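Local coordinates for outer membrane protein Omp121 (Bacteroides thetaiotaomicron, PDB 5FQ8) that probably imports nutrients across the outer membrane as a calcium-binding beta-barrel transporter of the TonB-dependent receptor family, at residues W185-L191 / K246-G252; N638-P642 / Q690-L694; A933-F939 / S972-F978. One frame throughout, in Å; residues are numbered along the deposited sequence.

Contact 1: residues W185-L191 / K246-G252; sequences WSTVLRL and KDFFDAG
Ser-186 and Gly-252 make an antiparallel hydrogen-bonded pair, the tightly packed end of this contact: Gly-252 N donates to Ser-186 O at 2.6 Å, and Ser-186 N to Gly-252 O at 3.0 Å. Ser-186 OG, turned between its own backbone N and carbonyl carbon (chi1 42°), comes within 3.2 Å of Gly-252 CA, on the side where a beta carbon would project. Farther on the backbones diverge, with the CA atoms of Val-188 and Phe-249 7.3 Å apart, and side chains span the distance. Val-188 CB lies over one face of the Phe-249 ring; Leu-191 divides its branches, CD2 reaching Phe-249 CE1 at 4.1 Å and CD1 meeting Lys-246 CA at 3.7 Å. The outer side is looser: Ala-251 CB only brushes the Trp-185 ring edge, 4.3 Å from CD1, and Lys-246 and Asp-250 are exposed. Phe-249 neighbours the calcium ligand Ile-283. Here the first barrel strand, 177-188, begins to pair with strand 252-264 at Gly-252, while the loop leading into it packs by side chains beside a calcium site, an arrangement that belongs to the antiparallel beta-barrel of a TonB-dependent receptor.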
loop_
_atom_site.group_PDB
_atom_site.type_symbol
_atom_site.label_atom_id
_atom_site.label_comp_id
_atom_site.label_asym_id
_atom_site.label_seq_id
_atom_site.Cartn_x
_atom_site.Cartn_y
_atom_site.Cartn_z
ATOM N N TRP B 185 -3.030 1.144 -39.720
ATOM C CA TRP B 185 -2.131 0.104 -39.267
ATOM C C TRP B 185 -0.783 0.698 -38.899
ATOM O O TRP B 185 -0.357 1.705 -39.463
ATOM C CB TRP B 185 -1.938 -0.945 -40.349
ATOM C CG TRP B 185 -3.127 -1.693 -40.649
ATOM C CD1 TRP B 185 -3.445 -2.917 -40.200
ATOM C CD2 TRP B 185 -4.199 -1.273 -41.467
ATOM N NE1 TRP B 185 -4.658 -3.304 -40.685
ATOM C CE2 TRP B 185 -5.140 -2.301 -41.476
ATOM C CE3 TRP B 185 -4.456 -0.124 -42.201
ATOM C CZ2 TRP B 185 -6.313 -2.221 -42.190
ATOM C CZ3 TRP B 185 -5.619 -0.048 -42.910
ATOM C CH2 TRP B 185 -6.532 -1.089 -42.900
ATOM N N SER B 186 -0.098 0.047 -37.968
ATOM C CA SER B 186 1.276 0.400 -37.642
ATOM C C SER B 186 2.142 -0.844 -37.729
ATOM O O SER B 186 1.759 -1.897 -37.218
ATOM C CB SER B 186 1.365 1.032 -36.263
ATOM O OG SER B 186 0.555 0.361 -35.321
ATOM N N THR B 187 3.273 -0.733 -38.428
ATOM C CA THR B 187 4.293 -1.764 -38.453
ATOM C C THR B 187 5.648 -1.181 -38.061
ATOM O O THR B 187 5.874 0.029 -38.110
ATOM C CB THR B 187 4.418 -2.412 -39.815
ATOM O OG1 THR B 187 4.877 -1.427 -40.739
ATOM C CG2 THR B 187 3.103 -2.962 -40.252
ATOM N N VAL B 188 6.564 -2.075 -37.694
ATOM C CA VAL B 188 7.820 -1.663 -37.082
ATOM C C VAL B 188 8.740 -1.039 -38.121
ATOM O O VAL B 188 8.907 -1.564 -39.225
ATOM C CB VAL B 188 8.473 -2.865 -36.384
ATOM C CG1 VAL B 188 8.708 -3.978 -37.373
ATOM C CG2 VAL B 188 9.743 -2.447 -35.718
ATOM N N LEU B 189 9.355 0.088 -37.760
ATOM C CA LEU B 189 9.998 0.995 -38.708
ATOM C C LEU B 189 11.485 0.761 -38.875
ATOM O O LEU B 189 11.985 0.805 -40.000
ATOM C CB LEU B 189 9.791 2.444 -38.275
ATOM C CG LEU B 189 10.528 3.492 -39.099
ATOM C CD1 LEU B 189 9.998 3.483 -40.497
ATOM C CD2 LEU B 189 10.367 4.864 -38.498
ATOM N N ARG B 190 12.205 0.558 -37.773
ATOM C CA ARG B 190 13.655 0.387 -37.812
ATOM C C ARG B 190 14.036 -0.446 -36.601
ATOM O O ARG B 190 13.807 -0.035 -35.462
ATOM C CB ARG B 190 14.364 1.745 -37.831
ATOM C CG ARG B 190 15.554 1.929 -36.906
ATOM C CD ARG B 190 16.887 1.584 -37.567
ATOM N NE ARG B 190 17.167 2.366 -38.768
ATOM C CZ ARG B 190 17.844 3.508 -38.781
ATOM N NH1 ARG B 190 18.303 4.006 -37.648
ATOM N NH2 ARG B 190 18.060 4.149 -39.922
ATOM N N LEU B 191 14.532 -1.634 -36.847
ATOM C CA LEU B 191 15.169 -2.450 -35.837
ATOM C C LEU B 191 16.667 -2.388 -36.048
ATOM O O LEU B 191 17.127 -2.030 -37.134
ATOM C CB LEU B 191 14.688 -3.900 -35.922
ATOM C CG LEU B 191 13.212 -4.140 -35.618
ATOM C CD1 LEU B 191 12.820 -5.545 -35.991
ATOM C CD2 LEU B 191 12.931 -3.891 -34.164
ATOM N N LYS B 246 12.207 -9.393 -36.233
ATOM C CA LYS B 246 11.228 -8.710 -37.069
ATOM C C LYS B 246 9.897 -9.450 -37.073
ATOM O O LYS B 246 8.830 -8.830 -37.056
ATOM C CB LYS B 246 11.753 -8.571 -38.500
ATOM C CG LYS B 246 10.908 -7.674 -39.421
ATOM C CD LYS B 246 11.138 -7.988 -40.886
ATOM C CE LYS B 246 10.414 -7.007 -41.801
ATOM N NZ LYS B 246 8.964 -6.904 -41.471
ATOM N N ASP B 247 9.941 -10.777 -37.098
ATOM C CA ASP B 247 8.725 -11.574 -37.127
ATOM C C ASP B 247 7.978 -11.559 -35.807
ATOM O O ASP B 247 6.845 -12.029 -35.751
ATOM C CB ASP B 247 9.060 -13.013 -37.488
ATOM C CG ASP B 247 9.406 -13.173 -38.925
ATOM O OD1 ASP B 247 9.482 -12.146 -39.608
ATOM O OD2 ASP B 247 9.599 -14.318 -39.371
ATOM N N PHE B 248 8.588 -11.051 -34.741
ATOM C CA PHE B 248 7.939 -11.102 -33.439
ATOM C C PHE B 248 6.784 -10.127 -33.381
ATOM O O PHE B 248 5.841 -10.318 -32.609
ATOM C CB PHE B 248 8.967 -10.815 -32.345
ATOM C CG PHE B 248 8.372 -10.431 -31.030
ATOM C CD1 PHE B 248 7.782 -11.372 -30.226
ATOM C CD2 PHE B 248 8.429 -9.123 -30.593
ATOM C CE1 PHE B 248 7.242 -11.013 -29.025
ATOM C CE2 PHE B 248 7.896 -8.755 -29.393
ATOM C CZ PHE B 248 7.298 -9.696 -28.603
ATOM N N PHE B 249 6.825 -9.108 -34.211
ATOM C CA PHE B 249 5.820 -8.073 -34.152
ATOM C C PHE B 249 4.620 -8.425 -35.021
ATOM O O PHE B 249 4.685 -9.255 -35.931
ATOM C CB PHE B 249 6.434 -6.740 -34.559
ATOM C CG PHE B 249 7.553 -6.304 -33.658
ATOM C CD1 PHE B 249 8.841 -6.754 -33.865
ATOM C CD2 PHE B 249 7.316 -5.455 -32.600
ATOM C CE1 PHE B 249 9.862 -6.363 -33.042
ATOM C CE2 PHE B 249 8.331 -5.062 -31.776
ATOM C CZ PHE B 249 9.608 -5.511 -31.995
ATOM N N ASP B 250 3.503 -7.817 -34.682
ATOM C CA ASP B 250 2.272 -7.936 -35.424
ATOM C C ASP B 250 2.106 -6.681 -36.257
ATOM O O ASP B 250 3.031 -5.882 -36.413
ATOM C CB ASP B 250 1.084 -8.092 -34.473
ATOM C CG ASP B 250 1.011 -9.434 -33.811
ATOM O OD1 ASP B 250 1.660 -10.387 -34.282
ATOM O OD2 ASP B 250 0.263 -9.523 -32.822
ATOM N N ALA B 251 0.906 -6.461 -36.750
ATOM C CA ALA B 251 0.537 -5.165 -37.279
ATOM C C ALA B 251 -0.350 -4.492 -36.253
ATOM O O ALA B 251 -1.354 -5.062 -35.830
ATOM C CB ALA B 251 -0.178 -5.305 -38.616
ATOM N N GLY B 252 0.044 -3.310 -35.813
ATOM C CA GLY B 252 -0.856 -2.530 -35.000
ATOM C C GLY B 252 -2.106 -2.199 -35.781
ATOM O O GLY B 252 -2.070 -2.047 -36.999
#

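Contact 2: residues N638-P642 / Q690-L694; sequences NTLSP and QNMNL
Asn-693 presents its side-chain amide to the backbone of Ser-641. OD1 accepts from Ser-641 N at 3.1 Å along a fairly straight bond (161° at the hydrogen), the donor tilted 16° from the amide carbonyl plane. The same oxygen receives a weak bond from Ser-641 OG at 3.3 Å. On the other branch, ND2 gives Ser-641 O a weak, bent bond and another to Lys-674 O, so both ends of the amide have partners, which probably limits its turning. A chi1 of -57° sets CG beside the backbone N, and the amide meets the 638-642 loop. Replacing Asn-693 with an alanine would probably leave the Ser-641 N-H without its acceptor and allow this part of the loop to move. Leu-640 CD2 lies against the strand backbone, 3.9 Å from Met-692 CA. The Asn-691 side chain is satisfied outside the contact: OD1 by Ser-678 OG, ND2 by Met-602 O. Thr-639 OG1 likewise pairs with Ser-637 OG. An asparagine amide that engages both the N-H and the C=O of a single residue resembles the way a neighbouring strand would pair, and here it ties the loop leading into barrel strand 643-656 to the end of strand 689-693.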
loop_
_atom_site.group_PDB
_atom_site.type_symbol
_atom_site.label_atom_id
_atom_site.label_comp_id
_atom_site.label_asym_id
_atom_site.label_seq_id
_atom_site.Cartn_x
_atom_site.Cartn_y
_atom_site.Cartn_z
ATOM N N ASN B 638 15.364 31.507 1.495
ATOM C CA ASN B 638 14.419 32.609 1.528
ATOM C C ASN B 638 14.993 33.869 0.905
ATOM O O ASN B 638 14.362 34.927 0.975
ATOM C CB ASN B 638 13.964 32.877 2.966
ATOM C CG ASN B 638 15.117 33.123 3.911
ATOM O OD1 ASN B 638 16.268 32.846 3.592
ATOM N ND2 ASN B 638 14.812 33.640 5.088
ATOM N N THR B 639 16.175 33.771 0.303
ATOM C CA THR B 639 16.802 34.858 -0.426
ATOM C C THR B 639 16.509 34.802 -1.915
ATOM O O THR B 639 16.983 35.664 -2.658
ATOM C CB THR B 639 18.309 34.832 -0.205
ATOM O OG1 THR B 639 18.746 33.476 -0.233
ATOM C CG2 THR B 639 18.652 35.425 1.122
ATOM N N LEU B 640 15.742 33.815 -2.361
ATOM C CA LEU B 640 15.320 33.740 -3.750
ATOM C C LEU B 640 14.762 35.069 -4.228
ATOM O O LEU B 640 14.132 35.803 -3.467
ATOM C CB LEU B 640 14.257 32.664 -3.911
ATOM C CG LEU B 640 14.705 31.286 -3.478
ATOM C CD1 LEU B 640 13.572 30.316 -3.640
ATOM C CD2 LEU B 640 15.873 30.900 -4.334
ATOM N N SER B 641 15.019 35.376 -5.490
ATOM C CA SER B 641 14.376 36.437 -6.243
ATOM C C SER B 641 13.721 35.836 -7.478
ATOM O O SER B 641 14.032 34.704 -7.858
ATOM C CB SER B 641 15.399 37.497 -6.654
ATOM O OG SER B 641 16.384 36.899 -7.461
ATOM N N PRO B 642 12.815 36.554 -8.130
ATOM C CA PRO B 642 12.085 35.964 -9.254
ATOM C C PRO B 642 12.981 35.700 -10.449
ATOM O O PRO B 642 14.107 36.175 -10.545
ATOM C CB PRO B 642 11.034 37.019 -9.589
ATOM C CG PRO B 642 10.921 37.837 -8.371
ATOM C CD PRO B 642 12.272 37.868 -7.767
ATOM N N GLN B 690 21.179 22.953 -3.204
ATOM C CA GLN B 690 20.676 24.185 -2.631
ATOM C C GLN B 690 19.853 24.885 -3.686
ATOM O O GLN B 690 20.270 24.968 -4.838
ATOM C CB GLN B 690 21.794 25.095 -2.145
ATOM C CG GLN B 690 21.266 26.380 -1.566
ATOM C CD GLN B 690 22.342 27.327 -1.130
ATOM O OE1 GLN B 690 22.057 28.380 -0.573
ATOM N NE2 GLN B 690 23.587 26.969 -1.387
ATOM N N ASN B 691 18.675 25.354 -3.306
ATOM C CA ASN B 691 17.837 26.099 -4.231
ATOM C C ASN B 691 18.372 27.514 -4.345
ATOM O O ASN B 691 18.436 28.235 -3.347
ATOM C CB ASN B 691 16.392 26.122 -3.746
ATOM C CG ASN B 691 15.774 24.761 -3.687
ATOM O OD1 ASN B 691 16.182 23.846 -4.390
ATOM N ND2 ASN B 691 14.762 24.622 -2.854
ATOM N N MET B 692 18.762 27.921 -5.546
ATOM C CA MET B 692 19.171 29.304 -5.713
ATOM C C MET B 692 18.871 29.756 -7.126
ATOM O O MET B 692 18.536 28.954 -7.994
ATOM C CB MET B 692 20.648 29.489 -5.367
ATOM C CG MET B 692 21.582 28.454 -5.945
ATOM S SD MET B 692 23.073 28.252 -4.959
ATOM C CE MET B 692 23.286 29.876 -4.295
ATOM N N ASN B 693 18.960 31.065 -7.327
ATOM C CA ASN B 693 18.772 31.652 -8.646
ATOM C C ASN B 693 19.971 31.363 -9.531
ATOM O O ASN B 693 21.101 31.698 -9.177
ATOM C CB ASN B 693 18.585 33.158 -8.518
ATOM C CG ASN B 693 17.433 33.520 -7.625
ATOM O OD1 ASN B 693 17.624 34.038 -6.543
ATOM N ND2 ASN B 693 16.225 33.246 -8.075
ATOM N N LEU B 694 19.729 30.771 -10.692
ATOM C CA LEU B 694 20.827 30.428 -11.578
ATOM C C LEU B 694 21.286 31.639 -12.378
ATOM O O LEU B 694 20.817 32.766 -12.203
ATOM C CB LEU B 694 20.429 29.310 -12.531
ATOM C CG LEU B 694 20.138 27.930 -11.982
ATOM C CD1 LEU B 694 20.107 26.934 -13.100
ATOM C CD2 LEU B 694 21.166 27.541 -10.972
#

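Contact 3: residues A933-F939 / S972-F978; sequences AYGNNLF and SSRRFGF. With C8E ((hydroxyethyloxy)tri(ethyloxy)octane), chain O.
Tyr-934 and Gly-977 form a hydrogen-bonded pair in an antiparallel strand ladder of the transmembrane beta-barrel, near the seam where the last strand, 973-983, closes against the first, 177-188. The segment axes of 933-936 and 973-978 run 4.4 Å apart at 169°. Tyr-934 N reaches Gly-977 O at 2.9 Å and Gly-977 N returns to Tyr-934 O; one step on, Asn-936 and Arg-975 exchange two more backbone bonds, Arg-975 N lying 2.9 Å from Asn-936 O. Between these pairs Gly-935 faces Phe-976 without such bonds.

The side chains divide between the two faces. On the face of Tyr-934 and Arg-975, the tyrosine ring is swung across the neighbouring strand, its CG placed between backbone N and carbonyl carbon (chi1 61°). Gly-977 CA then sits over the ring face, 4.2 Å from its centroid, as a CH-pi contact. At the corner, Asn-937 ND2 lies very close to Ser-973 O, too short in the model for its length to be relied on. Leu-938 CD2 meets Arg-974 CG at 3.8 Å, the two side chains about perpendicular.

Farther out, Gln-184 OE1 of the first barrel strand bonds Tyr-934 OH and so probably holds the ring over Gly-977; Ser-78 OG of the plug domain reaches Arg-975 NH1 only weakly.

On the opposite face, consistent with the lipid-facing surface, Ala-933 CB touches Phe-978 CE1 at 3.4 Å. A detergent chain covers Phe-976, its C6 atom lying 3.6 Å from Phe-976 CG and its C7 atom over the centre of the ring.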
loop_
_atom_site.group_PDB
_atom_site.type_symbol
_atom_site.label_atom_id
_atom_site.label_comp_id
_atom_site.label_asym_id
_atom_site.label_seq_id
_atom_site.Cartn_x
_atom_site.Cartn_y
_atom_site.Cartn_z
ATOM N N ALA B 933 -6.186 8.675 -47.948
ATOM C CA ALA B 933 -5.171 7.717 -47.547
ATOM C C ALA B 933 -3.993 8.494 -46.999
ATOM O O ALA B 933 -3.689 9.584 -47.480
ATOM C CB ALA B 933 -4.730 6.840 -48.704
ATOM N N TYR B 934 -3.354 7.962 -45.966
ATOM C CA TYR B 934 -2.245 8.681 -45.370
ATOM C C TYR B 934 -1.232 7.695 -44.827
ATOM O O TYR B 934 -1.479 6.493 -44.744
ATOM C CB TYR B 934 -2.717 9.635 -44.278
ATOM C CG TYR B 934 -3.401 8.952 -43.129
ATOM C CD1 TYR B 934 -4.677 8.421 -43.268
ATOM C CD2 TYR B 934 -2.786 8.861 -41.904
ATOM C CE1 TYR B 934 -5.306 7.807 -42.225
ATOM C CE2 TYR B 934 -3.407 8.257 -40.860
ATOM C CZ TYR B 934 -4.669 7.726 -41.016
ATOM O OH TYR B 934 -5.286 7.110 -39.944
ATOM N N GLY B 935 -0.071 8.236 -44.480
ATOM C CA GLY B 935 1.010 7.497 -43.865
ATOM C C GLY B 935 1.899 8.441 -43.091
ATOM O O GLY B 935 2.210 9.529 -43.574
ATOM N N ASN B 936 2.300 8.073 -41.888
ATOM C CA ASN B 936 3.152 8.933 -41.089
ATOM C C ASN B 936 4.334 8.140 -40.559
ATOM O O ASN B 936 4.259 6.919 -40.410
ATOM C CB ASN B 936 2.367 9.554 -39.954
ATOM C CG ASN B 936 1.216 10.372 -40.448
ATOM O OD1 ASN B 936 1.285 10.961 -41.515
ATOM N ND2 ASN B 936 0.138 10.400 -39.690
ATOM N N ASN B 937 5.427 8.850 -40.277
ATOM C CA ASN B 937 6.653 8.236 -39.779
ATOM C C ASN B 937 7.021 7.055 -40.676
ATOM O O ASN B 937 7.119 5.911 -40.238
ATOM C CB ASN B 937 6.470 7.819 -38.315
ATOM C CG ASN B 937 7.789 7.532 -37.592
ATOM O OD1 ASN B 937 8.769 8.262 -37.714
ATOM N ND2 ASN B 937 7.800 6.466 -36.819
ATOM N N LEU B 938 7.184 7.354 -41.964
ATOM C CA LEU B 938 7.195 6.316 -42.985
ATOM C C LEU B 938 8.575 5.755 -43.258
ATOM O O LEU B 938 8.714 4.557 -43.502
ATOM C CB LEU B 938 6.593 6.853 -44.278
ATOM C CG LEU B 938 5.072 6.831 -44.328
ATOM C CD1 LEU B 938 4.587 7.200 -45.697
ATOM C CD2 LEU B 938 4.585 5.453 -43.942
ATOM N N PHE B 939 9.604 6.586 -43.228
ATOM C CA PHE B 939 10.946 6.100 -43.497
ATOM C C PHE B 939 11.918 7.055 -42.835
ATOM O O PHE B 939 11.699 8.260 -42.847
ATOM C CB PHE B 939 11.189 6.010 -45.004
ATOM C CG PHE B 939 12.271 5.069 -45.388
ATOM C CD1 PHE B 939 13.600 5.453 -45.304
ATOM C CD2 PHE B 939 11.967 3.802 -45.845
ATOM C CE1 PHE B 939 14.617 4.592 -45.663
ATOM C CE2 PHE B 939 12.975 2.928 -46.208
ATOM C CZ PHE B 939 14.308 3.326 -46.118
ATOM N N SER B 972 10.296 2.262 -32.794
ATOM C CA SER B 972 9.340 3.170 -33.402
ATOM C C SER B 972 8.625 2.478 -34.544
ATOM O O SER B 972 9.075 1.463 -35.074
ATOM C CB SER B 972 10.016 4.440 -33.893
ATOM O OG SER B 972 10.673 4.237 -35.126
ATOM N N SER B 973 7.478 3.013 -34.905
ATOM C CA SER B 973 6.641 2.339 -35.876
ATOM C C SER B 973 6.416 3.209 -37.096
ATOM O O SER B 973 6.645 4.418 -37.091
ATOM C CB SER B 973 5.290 1.944 -35.277
ATOM O OG SER B 973 4.529 3.089 -34.960
ATOM N N ARG B 974 5.961 2.541 -38.141
ATOM C CA ARG B 974 5.536 3.142 -39.398
ATOM C C ARG B 974 4.015 3.086 -39.446
ATOM O O ARG B 974 3.437 2.013 -39.275
ATOM C CB ARG B 974 6.136 2.352 -40.555
ATOM C CG ARG B 974 6.503 3.107 -41.728
ATOM C CD ARG B 974 6.552 2.157 -42.885
ATOM N NE ARG B 974 7.556 1.111 -42.724
ATOM C CZ ARG B 974 8.827 1.249 -43.075
ATOM N NH1 ARG B 974 9.244 2.391 -43.579
ATOM N NH2 ARG B 974 9.675 0.254 -42.910
ATOM N N ARG B 975 3.361 4.218 -39.657
ATOM C CA ARG B 975 1.904 4.254 -39.596
ATOM C C ARG B 975 1.284 4.675 -40.925
ATOM O O ARG B 975 1.799 5.563 -41.606
ATOM C CB ARG B 975 1.454 5.177 -38.476
ATOM C CG ARG B 975 1.903 4.699 -37.128
ATOM C CD ARG B 975 1.653 5.720 -36.056
ATOM N NE ARG B 975 2.485 6.911 -36.188
ATOM C CZ ARG B 975 3.732 7.008 -35.741
ATOM N NH1 ARG B 975 4.306 5.977 -35.146
ATOM N NH2 ARG B 975 4.410 8.135 -35.891
ATOM N N PHE B 976 0.162 4.042 -41.276
ATOM C CA PHE B 976 -0.503 4.273 -42.558
ATOM C C PHE B 976 -1.960 3.829 -42.491
ATOM O O PHE B 976 -2.250 2.725 -42.034
ATOM C CB PHE B 976 0.217 3.537 -43.691
ATOM C CG PHE B 976 0.431 2.063 -43.451
ATOM C CD1 PHE B 976 1.565 1.608 -42.810
ATOM C CD2 PHE B 976 -0.477 1.134 -43.905
ATOM C CE1 PHE B 976 1.771 0.256 -42.608
ATOM C CE2 PHE B 976 -0.279 -0.216 -43.708
ATOM C CZ PHE B 976 0.847 -0.659 -43.060
ATOM N N GLY B 977 -2.870 4.661 -42.982
ATOM C CA GLY B 977 -4.261 4.262 -42.956
ATOM C C GLY B 977 -5.153 4.972 -43.958
ATOM O O GLY B 977 -4.686 5.575 -44.923
ATOM N N PHE B 978 -6.461 4.871 -43.705
ATOM C CA PHE B 978 -7.511 5.498 -44.492
ATOM C C PHE B 978 -8.433 6.298 -43.587
ATOM O O PHE B 978 -8.544 6.030 -42.399
ATOM C CB PHE B 978 -8.340 4.465 -45.254
ATOM C CG PHE B 978 -7.584 3.784 -46.341
ATOM C CD1 PHE B 978 -7.161 4.491 -47.449
ATOM C CD2 PHE B 978 -7.296 2.442 -46.259
ATOM C CE1 PHE B 978 -6.458 3.875 -48.457
ATOM C CE2 PHE B 978 -6.594 1.814 -47.258
ATOM C CZ PHE B 978 -6.170 2.533 -48.363
HETATM C C1 C8E O . -0.458 6.884 -48.731
HETATM C C2 C8E O . 0.874 6.361 -48.213
HETATM C C3 C8E O . 0.846 4.851 -47.994
HETATM C C4 C8E O . 2.181 4.357 -47.446
HETATM C C5 C8E O . 2.352 2.843 -47.512
HETATM C C6 C8E O . 2.820 2.292 -46.165
HETATM C C7 C8E O . 2.938 0.772 -46.161
HETATM C C8 C8E O . 4.391 0.354 -45.991
HETATM O O9 C8E O . 4.482 -1.035 -45.783
#

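Contacts 1 and 3 are neighbours, their centres 12 Å apart, because strand 177-188 lies between strand 252-264 and the final strand 973-983. They touch through backbone atoms: Thr-187 O lies 2.5 Å from Arg-974 N and Trp-185 N 2.9 Å from Phe-976 O, both probable hydrogen bonds. Contact 2 stands apart, its centre 49 Å from that of contact 1 and 47 Å from that of contact 3. Along the sequence the three follow in series. The first and last barrel strands meet where contact 1 adjoins contact 3, at the closure of the barrel, while contact 2 joins the loop before strand 643-656 to strand 689-693, on the far side of the chain's centre.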